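Local coordinates for N-acetyltransferase family protein (Bacillus anthracis, PDB 3LNB) that probably transfers acetyl groups from acetyl-coenzyme A to arylamines, a reaction that inactivates the antibiotic sulfamethoxazole, at residues N265-E270 and K276-I281. The protein carries 1 engineered substitution. Residues are numbered along the deposited sequence; the frame is centred on the assembly and turned at random.
Sequences NKNYTE and KNKRPI. With COA (coenzyme A), chain B.
With chi1 of -172° carrying CG of Lys278 away from its own backbone N, and turns at chi3 and chi4 folding the chain back, the ammonium group meets Thr269 across an antiparallel pair of strands. Thr269 OG1, anti to its carbonyl carbon, accepts from Lys278 NZ at 3.0 Å. The same NZ donates to two coenzyme A oxygens, O7A of the 3'-phosphate at 2.8 Å and O2A of the diphosphate at 3.0 Å, so three oxygens grip one nitrogen. Asn267, whose CB rests on the aliphatic CG of Lys278, adds an almost straight bond from ND2 to phosphate O8A (3.0 Å, 175°), while its OD1 reaches across to CA and the ring of Pro280.

Strands 267-272 and 275-280 form a beta hairpin at the edge of an antiparallel sheet. Tyr268 with Arg279 and Glu270 with Asn277 are hydrogen-bonded pairs; Asn267-Pro280 and Thr269-Lys278 are non-hydrogen-bonded, and Ile281 N to Lys266 O extends the ladder.

Tyr268, Glu270 and Arg279 occupy the other face. Arg279 runs alongside Tyr268, and its NH1 comes to the ring edge near CD2 (3.2 Å), the ring and guanidinium planes being 64° apart. NH1 also makes a long, weak salt bridge to Glu270 OE1 (3.5 Å). Ile281 CG2 packs on Tyr268 CB, and the tyrosine hydroxyl is hydrogen-bonded to Ser293 OG of helix 283-294, joining hairpin to helix.

Lys276 NZ lies 2.7 Å from diphosphate O4A and is hydrogen-bonded to Thr271 OG1. The hairpin thus divides its chemistry by face: one side carries the Arg279-Glu270 pair, whereas the other offers two lysines and an amide to coenzyme A, whose phosphate charge would be expected to keep Lys278 protonated.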
ATOM      1  N   ASN A 265       7.636  -7.118 -16.428  1.00 17.49           N
ATOM      2  CA  ASN A 265       7.492  -7.839 -17.689  1.00 18.48           C
ATOM      3  C   ASN A 265       8.819  -8.493 -18.061  1.00 20.18           C
ATOM      4  O   ASN A 265       8.843  -9.535 -18.716  1.00 19.62           O
ATOM      5  CB  ASN A 265       7.080  -6.890 -18.818  1.00 20.09           C
ATOM      6  CG  ASN A 265       5.669  -6.363 -18.654  1.00 22.64           C
ATOM      7  OD1 ASN A 265       4.734  -7.135 -18.431  1.00 22.00           O
ATOM      8  ND2 ASN A 265       5.505  -5.045 -18.776  1.00 23.30           N
ATOM      9  N   LYS A 266       9.913  -7.886 -17.608  1.00 18.37           N
ATOM     10  CA  LYS A 266      11.264  -8.356 -17.919  1.00 18.68           C
ATOM     11  C   LYS A 266      11.971  -9.221 -16.871  1.00 18.43           C
ATOM     12  O   LYS A 266      12.722 -10.133 -17.218  1.00 18.87           O
ATOM     13  CB  LYS A 266      12.162  -7.149 -18.208  1.00 18.95           C
ATOM     14  CG  LYS A 266      11.568  -6.118 -19.155  1.00 22.14           C
ATOM     15  CD  LYS A 266      11.324  -6.694 -20.533  1.00 23.95           C
ATOM     16  CE  LYS A 266      10.837  -5.612 -21.489  1.00 28.00           C
ATOM     17  NZ  LYS A 266      10.540  -6.171 -22.844  1.00 30.74           N
ATOM     18  N   ASN A 267      11.747  -8.938 -15.593  1.00 17.07           N
ATOM     19  CA  ASN A 267      12.436  -9.682 -14.542  1.00 17.46           C
ATOM     20  C   ASN A 267      11.619 -10.065 -13.326  1.00 16.59           C
ATOM     21  O   ASN A 267      10.644  -9.399 -12.976  1.00 15.86           O
ATOM     22  CB  ASN A 267      13.625  -8.868 -14.040  1.00 16.22           C
ATOM     23  CG  ASN A 267      14.612  -8.553 -15.128  1.00 16.95           C
ATOM     24  OD1 ASN A 267      15.402  -9.412 -15.532  1.00 15.62           O
ATOM     25  ND2 ASN A 267      14.571  -7.316 -15.625  1.00 16.05           N
ATOM     26  N   TYR A 268      12.059 -11.140 -12.677  1.00 16.15           N
ATOM     27  CA  TYR A 268      11.447 -11.630 -11.449  1.00 14.73           C
ATOM     28  C   TYR A 268      12.515 -11.443 -10.372  1.00 13.68           C
ATOM     29  O   TYR A 268      13.595 -12.033 -10.451  1.00 12.82           O
ATOM     30  CB  TYR A 268      11.083 -13.109 -11.570  1.00 15.15           C
ATOM     31  CG  TYR A 268      10.380 -13.662 -10.348  1.00 17.33           C
ATOM     32  CD1 TYR A 268       9.285 -12.994  -9.789  1.00 17.66           C
ATOM     33  CD2 TYR A 268      10.772 -14.875  -9.780  1.00 18.40           C
ATOM     34  CE1 TYR A 268       8.596 -13.526  -8.697  1.00 19.78           C
ATOM     35  CE2 TYR A 268      10.087 -15.416  -8.690  1.00 18.79           C
ATOM     36  CZ  TYR A 268       8.999 -14.735  -8.157  1.00 19.67           C
ATOM     37  OH  TYR A 268       8.299 -15.269  -7.099  1.00 21.36           O
ATOM     38  N   THR A 269      12.217 -10.607  -9.381  1.00 11.96           N
ATOM     39  CA  THR A 269      13.164 -10.323  -8.311  1.00 11.90           C
ATOM     40  C   THR A 269      12.696 -10.887  -6.978  1.00 12.80           C
ATOM     41  O   THR A 269      11.606 -10.562  -6.487  1.00 13.25           O
ATOM     42  CB  THR A 269      13.402  -8.800  -8.170  1.00 10.87           C
ATOM     43  OG1 THR A 269      13.861  -8.278  -9.422  1.00 13.18           O
ATOM     44  CG2 THR A 269      14.457  -8.509  -7.103  1.00 12.27           C
ATOM     45  N   GLU A 270      13.539 -11.727  -6.395  1.00 10.79           N
ATOM     46  CA  GLU A 270      13.229 -12.371  -5.134  1.00 13.06           C
ATOM     47  C   GLU A 270      14.171 -11.972  -4.000  1.00 13.41           C
ATOM     48  O   GLU A 270      15.390 -12.093  -4.112  1.00 12.07           O
ATOM     49  CB  GLU A 270      13.271 -13.894  -5.312  1.00 14.01           C
ATOM     50  CG  GLU A 270      12.256 -14.428  -6.310  1.00 17.53           C
ATOM     51  CD  GLU A 270      12.467 -15.891  -6.625  1.00 19.07           C
ATOM     52  OE1 GLU A 270      13.366 -16.203  -7.447  1.00 20.19           O
ATOM     53  OE2 GLU A 270      11.742 -16.728  -6.045  1.00 18.40           O
ATOM     54  N   LYS A 276      19.083 -11.366  -2.459  1.00 18.83           N
ATOM     55  CA  LYS A 276      18.262 -10.647  -3.416  1.00 20.25           C
ATOM     56  C   LYS A 276      18.734 -10.995  -4.818  1.00 18.97           C
ATOM     57  O   LYS A 276      19.829 -10.617  -5.237  1.00 20.56           O
ATOM     58  CB  LYS A 276      18.362  -9.143  -3.166  1.00 21.89           C
ATOM     59  CG  LYS A 276      17.409  -8.308  -4.002  1.00 23.63           C
ATOM     60  CD  LYS A 276      17.606  -6.829  -3.698  1.00 26.71           C
ATOM     61  CE  LYS A 276      16.712  -6.364  -2.564  1.00 27.16           C
ATOM     62  NZ  LYS A 276      15.354  -6.020  -3.077  1.00 28.25           N
ATOM     63  N   ASN A 277      17.895 -11.731  -5.531  1.00 17.59           N
ATOM     64  CA  ASN A 277      18.194 -12.181  -6.882  1.00 17.55           C
ATOM     65  C   ASN A 277      17.241 -11.609  -7.919  1.00 16.61           C
ATOM     66  O   ASN A 277      16.067 -11.343  -7.627  1.00 16.14           O
ATOM     67  CB  ASN A 277      18.127 -13.712  -6.939  1.00 17.67           C
ATOM     68  CG  ASN A 277      19.328 -14.372  -6.298  1.00 22.58           C
ATOM     69  OD1 ASN A 277      20.330 -14.647  -6.965  1.00 23.49           O
ATOM     70  ND2 ASN A 277      19.246 -14.615  -4.993  1.00 21.39           N
ATOM     71  N   LYS A 278      17.757 -11.416  -9.129  1.00 15.03           N
ATOM     72  CA  LYS A 278      16.956 -10.919 -10.236  1.00 14.66           C
ATOM     73  C   LYS A 278      17.131 -11.908 -11.380  1.00 15.63           C
ATOM     74  O   LYS A 278      18.251 -12.252 -11.748  1.00 15.92           O
ATOM     75  CB  LYS A 278      17.411  -9.524 -10.682  1.00 14.19           C
ATOM     76  CG  LYS A 278      16.474  -8.889 -11.715  1.00 11.56           C
ATOM     77  CD  LYS A 278      16.960  -7.519 -12.193  1.00 14.80           C
ATOM     78  CE  LYS A 278      17.033  -6.489 -11.055  1.00 16.43           C
ATOM     79  NZ  LYS A 278      15.691  -6.137 -10.494  1.00 15.10           N
ATOM     80  N   ARG A 279      16.019 -12.368 -11.935  1.00 16.60           N
ATOM     81  CA  ARG A 279      16.066 -13.330 -13.024  1.00 19.47           C
ATOM     82  C   ARG A 279      15.275 -12.855 -14.238  1.00 19.30           C
ATOM     83  O   ARG A 279      14.082 -12.562 -14.138  1.00 18.48           O
ATOM     84  CB  ARG A 279      15.546 -14.686 -12.521  1.00 21.90           C
ATOM     85  CG  ARG A 279      14.850 -15.550 -13.567  1.00 26.16           C
ATOM     86  CD  ARG A 279      14.824 -17.011 -13.139  1.00 28.60           C
ATOM     87  NE  ARG A 279      14.166 -17.216 -11.852  1.00 32.67           N
ATOM     88  CZ  ARG A 279      12.858 -17.421 -11.684  1.00 35.37           C
ATOM     89  NH1 ARG A 279      12.370 -17.597 -10.457  1.00 35.52           N
ATOM     90  NH2 ARG A 279      12.033 -17.462 -12.728  1.00 35.24           N
ATOM     91  N   PRO A 280      15.941 -12.740 -15.400  1.00 19.69           N
ATOM     92  CA  PRO A 280      15.250 -12.297 -16.613  1.00 19.98           C
ATOM     93  C   PRO A 280      14.233 -13.371 -16.955  1.00 18.52           C
ATOM     94  O   PRO A 280      14.524 -14.555 -16.813  1.00 17.95           O
ATOM     95  CB  PRO A 280      16.375 -12.227 -17.651  1.00 21.22           C
ATOM     96  CG  PRO A 280      17.591 -11.990 -16.825  1.00 21.79           C
ATOM     97  CD  PRO A 280      17.375 -12.931 -15.669  1.00 21.12           C
ATOM     98  N   ILE A 281      13.053 -12.965 -17.399  1.00 19.13           N
ATOM     99  CA  ILE A 281      12.000 -13.919 -17.729  1.00 20.97           C
ATOM    100  C   ILE A 281      11.471 -13.734 -19.141  1.00 22.11           C
ATOM    101  O   ILE A 281      11.780 -12.750 -19.806  1.00 22.93           O
ATOM    102  CB  ILE A 281      10.805 -13.784 -16.761  1.00 21.13           C
ATOM    103  CG1 ILE A 281      10.137 -12.419 -16.947  1.00 21.99           C
ATOM    104  CG2 ILE A 281      11.274 -13.917 -15.329  1.00 22.42           C
ATOM    105  CD1 ILE A 281       8.871 -12.245 -16.133  1.00 21.58           C
TER
HETATM  106  N1A COA B1001       6.703   1.313 -10.765  1.00 29.98           N
HETATM  107  C2A COA B1001       6.999   0.370 -11.642  1.00 28.48           C
HETATM  108  N3A COA B1001       8.081  -0.381 -11.516  1.00 26.76           N
HETATM  109  C4A COA B1001       8.914  -0.202 -10.482  1.00 24.86           C
HETATM  110  C5A COA B1001       8.638   0.782  -9.544  1.00 25.43           C
HETATM  111  C6A COA B1001       7.492   1.550  -9.708  1.00 27.48           C
HETATM  112  N6A COA B1001       7.176   2.493  -8.823  1.00 26.28           N
HETATM  113  N7A COA B1001       9.600   0.742  -8.627  1.00 23.76           N
HETATM  114  C8A COA B1001      10.445  -0.228  -8.969  1.00 23.07           C
HETATM  115  N9A COA B1001      10.030  -0.810 -10.095  1.00 24.23           N
HETATM  116  C1B COA B1001      10.646  -1.999 -10.729  1.00 23.78           C
HETATM  117  C2B COA B1001      12.112  -1.797 -11.109  1.00 24.24           C
HETATM  118  O2B COA B1001      12.201  -1.091 -12.351  1.00 23.28           O
HETATM  119  C3B COA B1001      12.555  -3.248 -11.283  1.00 22.60           C
HETATM  120  O3B COA B1001      12.347  -3.685 -12.628  1.00 20.24           O
HETATM  121  P3B COA B1001      13.367  -4.754 -13.266  1.00 18.72           P
HETATM  122  O7A COA B1001      13.660  -5.872 -12.342  1.00 18.05           O
HETATM  123  O8A COA B1001      12.703  -5.250 -14.646  1.00 18.10           O
HETATM  124  O9A COA B1001      14.682  -3.911 -13.650  1.00 17.44           O
HETATM  125  C4B COA B1001      11.642  -4.018 -10.325  1.00 22.65           C
HETATM  126  O4B COA B1001      10.741  -3.052  -9.758  1.00 24.59           O
HETATM  127  C5B COA B1001      12.440  -4.660  -9.190  1.00 20.99           C
HETATM  128  O5B COA B1001      13.094  -3.648  -8.422  1.00 21.68           O
HETATM  129  P1A COA B1001      14.169  -4.072  -7.305  1.00 18.63           P
HETATM  130  O1A COA B1001      14.526  -2.727  -6.497  1.00 21.67           O
HETATM  131  O2A COA B1001      15.365  -4.700  -7.909  1.00 16.76           O
HETATM  132  O3A COA B1001      13.403  -5.079  -6.309  1.00 20.32           O
HETATM  133  P2A COA B1001      12.403  -4.609  -5.138  1.00 18.69           P
HETATM  134  O4A COA B1001      13.320  -4.449  -3.826  1.00 18.19           O
HETATM  135  O5A COA B1001      11.330  -5.610  -4.944  1.00 20.05           O
HETATM  136  O6A COA B1001      11.855  -3.138  -5.494  1.00 18.69           O
HETATM  137  CBP COA B1001       9.531  -2.370  -5.238  1.00 16.17           C
HETATM  138  CCP COA B1001      10.606  -2.944  -6.166  1.00 16.90           C
HETATM  139  CDP COA B1001       9.142  -3.419  -4.194  1.00 15.04           C
HETATM  140  CEP COA B1001       8.302  -1.998  -6.069  1.00 14.64           C
HETATM  141  CAP COA B1001      10.067  -1.114  -4.546  1.00 15.13           C
HETATM  142  OAP COA B1001      10.478  -0.167  -5.534  1.00 17.17           O
HETATM  143  C9P COA B1001       8.999  -0.463  -3.663  1.00 17.32           C
HETATM  144  O9P COA B1001       8.654  -0.977  -2.600  1.00 17.15           O
HETATM  145  N8P COA B1001       8.510   0.679  -4.141  1.00 15.70           N
HETATM  146  C7P COA B1001       7.493   1.476  -3.438  1.00 17.18           C
HETATM  147  C6P COA B1001       6.449   1.997  -4.429  1.00 17.76           C
HETATM  148  C5P COA B1001       5.631   3.139  -3.819  1.00 17.25           C
HETATM  149  O5P COA B1001       6.129   4.254  -3.674  1.00 16.67           O
HETATM  150  N4P COA B1001       4.376   2.846  -3.490  1.00 15.86           N
HETATM  151  C3P COA B1001       3.483   3.848  -2.891  1.00 16.63           C
HETATM  152  C2P COA B1001       2.915   4.787  -3.957  1.00 15.93           C
HETATM  153  S1P COA B1001       1.715   3.994  -5.089  1.00 20.15           S
HETATM  154  O   HOH W   1      16.765 -14.318  -3.419  1.00 17.15           O